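Local coordinates for extracellular protein containing a SCP domain (Bacillus anthracis, PDB 4IFA), which is of unknown function but is an extracellular protein of the SCP (CAP superfamily) type, of interest as a vaccine candidate and possibly linked to virulence, at residues 222-227 and 332-337; 300-305 and 313-318. All coordinates share one frame; numbering follows the deposited sequence.

Interaction 1. Residues 222-227 and 332-337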
# COMPACT_ATOMS: atom_id res chain seq x y z
N GLN A 222 -0.59 8.09 -6.36
CA GLN A 222 -2.04 7.91 -6.44
C GLN A 222 -2.52 6.77 -5.55
O GLN A 222 -3.55 6.87 -4.91
CB GLN A 222 -2.51 7.69 -7.88
CG GLN A 222 -4.03 7.61 -7.95
CD GLN A 222 -4.70 8.92 -7.62
OE1 GLN A 222 -4.20 9.99 -7.96
NE2 GLN A 222 -5.87 8.84 -7.00
N GLN A 223 -1.76 5.70 -5.46
CA GLN A 223 -2.14 4.59 -4.55
C GLN A 223 -2.17 5.10 -3.11
O GLN A 223 -3.12 4.82 -2.37
CB GLN A 223 -1.22 3.39 -4.68
CG GLN A 223 -1.29 2.73 -6.05
CD GLN A 223 -0.31 1.65 -6.21
OE1 GLN A 223 0.17 1.03 -5.27
NE2 GLN A 223 -0.03 1.34 -7.47
N ILE A 224 -1.15 5.84 -2.68
CA ILE A 224 -1.18 6.37 -1.32
C ILE A 224 -2.41 7.24 -1.14
O ILE A 224 -3.05 7.21 -0.07
CB ILE A 224 0.13 7.14 -0.97
CG1 ILE A 224 1.28 6.15 -0.79
CG2 ILE A 224 -0.07 8.02 0.30
CD1 ILE A 224 2.68 6.82 -0.76
N PHE A 225 -2.71 8.11 -2.09
CA PHE A 225 -3.90 8.95 -2.00
C PHE A 225 -5.20 8.18 -1.80
O PHE A 225 -5.93 8.39 -0.83
CB PHE A 225 -3.98 9.89 -3.19
CG PHE A 225 -5.23 10.69 -3.24
CD1 PHE A 225 -5.40 11.84 -2.44
CD2 PHE A 225 -6.27 10.33 -4.07
CE1 PHE A 225 -6.58 12.58 -2.48
CE2 PHE A 225 -7.45 11.07 -4.10
CZ PHE A 225 -7.59 12.20 -3.32
N ASP A 226 -5.46 7.25 -2.70
CA ASP A 226 -6.69 6.47 -2.60
C ASP A 226 -6.75 5.64 -1.31
O ASP A 226 -7.81 5.54 -0.68
CB ASP A 226 -6.83 5.53 -3.79
CG ASP A 226 -7.17 6.23 -5.07
OD1 ASP A 226 -7.81 7.30 -5.04
OD2 ASP A 226 -6.86 5.67 -6.17
N LEU A 227 -5.63 5.03 -0.93
CA LEU A 227 -5.62 4.17 0.23
C LEU A 227 -5.73 5.00 1.51
O LEU A 227 -6.21 4.51 2.52
CB LEU A 227 -4.37 3.27 0.19
CG LEU A 227 -4.32 2.28 -0.97
CD1 LEU A 227 -2.91 1.63 -1.02
CD2 LEU A 227 -5.41 1.23 -0.76
N TYR A 332 8.87 8.97 0.26
CA TYR A 332 7.43 9.20 0.18
C TYR A 332 7.01 10.29 1.12
O TYR A 332 7.34 10.27 2.31
CB TYR A 332 6.69 7.91 0.63
CG TYR A 332 7.17 6.62 -0.03
CD1 TYR A 332 6.54 6.11 -1.17
CD2 TYR A 332 8.21 5.89 0.51
CE1 TYR A 332 6.94 4.94 -1.76
CE2 TYR A 332 8.63 4.69 -0.10
CZ TYR A 332 7.99 4.22 -1.22
OH TYR A 332 8.40 3.06 -1.83
N THR A 333 6.30 11.30 0.58
CA THR A 333 5.84 12.42 1.38
C THR A 333 4.36 12.71 1.15
O THR A 333 3.93 12.87 0.02
CB THR A 333 6.63 13.71 1.00
OG1 THR A 333 8.03 13.53 1.27
CG2 THR A 333 6.17 14.94 1.76
N GLN A 334 3.62 12.78 2.25
CA GLN A 334 2.25 13.29 2.25
C GLN A 334 2.28 14.70 2.79
O GLN A 334 2.82 14.93 3.89
CB GLN A 334 1.35 12.48 3.18
CG GLN A 334 1.00 11.09 2.72
CD GLN A 334 0.17 10.32 3.74
OE1 GLN A 334 0.46 10.33 4.94
NE2 GLN A 334 -0.89 9.64 3.27
N ASN A 335 1.63 15.63 2.08
CA ASN A 335 1.39 16.97 2.58
C ASN A 335 -0.13 17.17 2.63
O ASN A 335 -0.83 17.16 1.61
CB ASN A 335 2.11 18.07 1.79
CG ASN A 335 3.60 18.14 2.07
OD1 ASN A 335 4.17 17.44 2.96
ND2 ASN A 335 4.27 18.98 1.30
N PHE A 336 -0.64 17.34 3.84
CA PHE A 336 -2.05 17.53 4.12
C PHE A 336 -2.29 19.02 4.27
O PHE A 336 -1.47 19.73 4.86
CB PHE A 336 -2.43 16.86 5.47
CG PHE A 336 -2.26 15.37 5.53
CD1 PHE A 336 -3.34 14.54 5.28
CD2 PHE A 336 -1.04 14.81 5.87
CE1 PHE A 336 -3.20 13.18 5.35
CE2 PHE A 336 -0.88 13.43 5.91
CZ PHE A 336 -1.98 12.62 5.65
N ILE A 337 -3.42 19.50 3.77
CA ILE A 337 -3.81 20.90 3.93
C ILE A 337 -5.28 21.06 4.26
O ILE A 337 -6.10 20.15 4.08
CB ILE A 337 -3.50 21.78 2.69
CG1 ILE A 337 -4.23 21.24 1.45
CG2 ILE A 337 -1.96 21.81 2.41
CD1 ILE A 337 -4.19 22.23 0.26

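Interaction 2. Residues 300-305 and 313-318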
# COMPACT_ATOMS: atom_id res chain seq x y z
N ALA A 300 3.29 -0.13 1.33
CA ALA A 300 4.09 -0.40 2.51
C ALA A 300 4.35 0.85 3.32
O ALA A 300 4.25 0.85 4.58
CB ALA A 300 5.42 -1.08 2.10
N ALA A 301 4.66 1.96 2.65
CA ALA A 301 4.87 3.22 3.38
C ALA A 301 3.65 3.64 4.15
O ALA A 301 3.75 4.03 5.32
CB ALA A 301 5.28 4.37 2.43
N LEU A 302 2.49 3.58 3.53
CA LEU A 302 1.25 4.01 4.19
C LEU A 302 0.95 3.12 5.43
O LEU A 302 0.46 3.62 6.48
CB LEU A 302 0.07 4.00 3.21
CG LEU A 302 -1.28 4.39 3.76
CD1 LEU A 302 -1.24 5.80 4.32
CD2 LEU A 302 -2.29 4.29 2.63
N GLN A 303 1.23 1.82 5.35
CA GLN A 303 1.00 0.93 6.49
C GLN A 303 1.97 1.26 7.62
O GLN A 303 1.64 1.07 8.80
CB GLN A 303 1.03 -0.54 6.08
CG GLN A 303 -0.21 -0.93 5.30
CD GLN A 303 -1.46 -0.77 6.14
OE1 GLN A 303 -2.41 -0.06 5.76
NE2 GLN A 303 -1.47 -1.41 7.29
N GLY A 304 3.15 1.75 7.28
CA GLY A 304 4.10 2.23 8.29
C GLY A 304 3.53 3.47 8.98
O GLY A 304 3.59 3.60 10.23
N TRP A 305 2.95 4.39 8.22
CA TRP A 305 2.35 5.59 8.79
C TRP A 305 1.15 5.28 9.69
O TRP A 305 0.98 5.83 10.78
CB TRP A 305 1.94 6.60 7.73
CG TRP A 305 3.10 7.20 6.99
CD1 TRP A 305 4.30 7.55 7.53
CD2 TRP A 305 3.14 7.63 5.61
NE1 TRP A 305 5.10 8.14 6.58
CE2 TRP A 305 4.42 8.19 5.39
CE3 TRP A 305 2.25 7.56 4.54
CZ2 TRP A 305 4.79 8.68 4.13
CZ3 TRP A 305 2.64 8.00 3.31
CH2 TRP A 305 3.88 8.59 3.13
N LYS A 313 -1.88 10.52 13.51
CA LYS A 313 -2.58 11.76 13.85
C LYS A 313 -2.90 12.57 12.59
O LYS A 313 -3.99 13.11 12.48
CB LYS A 313 -1.82 12.59 14.91
CG LYS A 313 -1.83 11.95 16.29
CD LYS A 313 -1.28 12.78 17.43
CE LYS A 313 -1.18 11.89 18.69
NZ LYS A 313 -2.42 11.11 19.02
N ASN A 314 -1.95 12.66 11.63
CA ASN A 314 -2.23 13.41 10.41
C ASN A 314 -3.26 12.70 9.54
O ASN A 314 -4.21 13.32 9.05
CB ASN A 314 -0.96 13.68 9.60
CG ASN A 314 -0.04 14.67 10.24
OD1 ASN A 314 -0.49 15.68 10.83
ND2 ASN A 314 1.25 14.42 10.12
N LEU A 315 -3.12 11.38 9.41
CA LEU A 315 -4.10 10.61 8.64
C LEU A 315 -5.52 10.80 9.12
O LEU A 315 -6.45 10.87 8.33
CB LEU A 315 -3.79 9.11 8.73
CG LEU A 315 -2.52 8.67 8.01
CD1 LEU A 315 -2.19 7.21 8.40
CD2 LEU A 315 -2.57 8.77 6.49
N LEU A 316 -5.68 10.91 10.43
CA LEU A 316 -7.01 10.92 11.05
C LEU A 316 -7.51 12.30 11.46
O LEU A 316 -8.52 12.41 12.14
CB LEU A 316 -7.06 9.95 12.25
CG LEU A 316 -6.71 8.49 11.97
CD1 LEU A 316 -6.88 7.64 13.21
CD2 LEU A 316 -7.50 7.95 10.79
N ASN A 317 -6.83 13.35 11.02
CA ASN A 317 -7.22 14.69 11.42
C ASN A 317 -8.38 15.19 10.60
O ASN A 317 -8.24 15.41 9.40
CB ASN A 317 -6.03 15.65 11.32
CG ASN A 317 -6.30 17.00 11.96
OD1 ASN A 317 -7.45 17.36 12.27
ND2 ASN A 317 -5.23 17.76 12.18
N GLU A 318 -9.54 15.37 11.22
CA GLU A 318 -10.71 15.84 10.51
C GLU A 318 -10.54 17.29 9.99
O GLU A 318 -11.27 17.72 9.07
CB GLU A 318 -11.96 15.74 11.41
CG GLU A 318 -13.28 16.07 10.69
CD GLU A 318 -14.52 15.53 11.41
OE1 GLU A 318 -14.53 15.56 12.67
OE2 GLU A 318 -15.48 15.10 10.72

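Interaction 1. Residues 222-227 and 332-337
Ile224 meets Tyr332 and Gln334 where helix 210-234 lies over the face of the sheet that holds strand 331-338, and it is the one residue of its helical segment to touch them. Before it, Gln223 is bound away from this strand: its amide oxygen is hydrogen-bonded to Gln93 and its amide nitrogen to Glu73, polar partners that suit a glutamine buried in the chain. At Ile224 the helix turns a branched, wholly apolar side chain toward the strand, and the two branches divide the work. CG1 lies beside the backbone N (chi1 -72°), which leaves CG2 anti to that N; CG2 comes to 3.5 Å from Gln334 NE2. The longer branch, with CD1 swung outward by chi2 of 167°, crosses the tyrosine side chain at about a right angle and ends 3.9 Å from Tyr332 CD1, approaching the ring obliquely. Helix-on-sheet packing of this kind belongs to the layered alpha-beta-alpha sandwich of the SCP fold, in which strand 331-338 is an inner strand of the sheet. The strand's alternation explains its side of the contact: Tyr332 and Gln334 serve the helix, while Thr333 between them faces away. Gln334 reaches Ile224 through an extended chain; its OE1 is hydrogen-bonded to Asn290 ND2, which helps to fix the amide's rotation while the nitrogen end lies against the methyl. Tyr332 likewise gives its apolar ring to the isoleucine and its hydroxyl to His295 O. One residue after Ile224, Phe225 turns to Trp242 instead, meeting its ring edge-to-face.

Interaction 2. Residues 300-305 and 313-318
Leu315 pushes its forked end between Leu302 and Trp305, and this is the close side of the meeting between helix 298-306 and the end of helix 309-315. Leu315 CD2 lies 3.9 Å from Leu302 CD1, a contact of methyl against methyl. Its other branch, CD1, rests on the backbone and CB of Trp305, not on the indole, 4.2 Å from Trp305 CB and 4.1 Å from Trp305 C. Leucine suits the position because two methyls on one stem can serve two neighbours about a turn apart; with chi1 at -69° and chi2 at 170°, both are carried toward the helix. Leu302 turns CG anti to its own backbone N (chi1 179°), which brings CD1 round to Leu315 and also to the rim of the indole, in the plane of the ring. A face of that indole carries Ala301 O, 3.5 Å above the plane and offset toward the rim. These are two successive short helices of the SCP fold, joined by a brief turn and packed against the sheet, to which Trp305 is tied by a hydrogen bond from NE1 to Ile291 O. Beyond Leu315 the contact loosens quickly. Leu316 is the first residue to abandon helical geometry, and the chain then runs away from helix 298-306, carrying the charged Glu318 into solvent; Lys313, equally suited to water, lies on the solvent side of helix 309-315. At the helix end Arg232 NH1 hydrogen-bonds to Leu315 O and Asn317 O, linking the end of helix 309-315 to helix 210-234.

In the fold
The centres of the two contacts are about 9 Å apart, on the same side of the chain's centre and within the cysteine-rich secretory protein (SCP) domain. Along the chain they are nested: helix 210-234 comes first, then helices 298-306 and 309-315 of interaction 2, and finally strand 331-338, which closes interaction 1. They also touch directly. Gln334 OE1 packs 3.3 Å from Trp305 CE3, and Leu227 CB lies 3.4 Å from Leu302 CD2, so helix 298-306 fits against both helix 210-234 and the sheet. Together the contacts form one continuous buried core that joins early and late parts of the SCP domain.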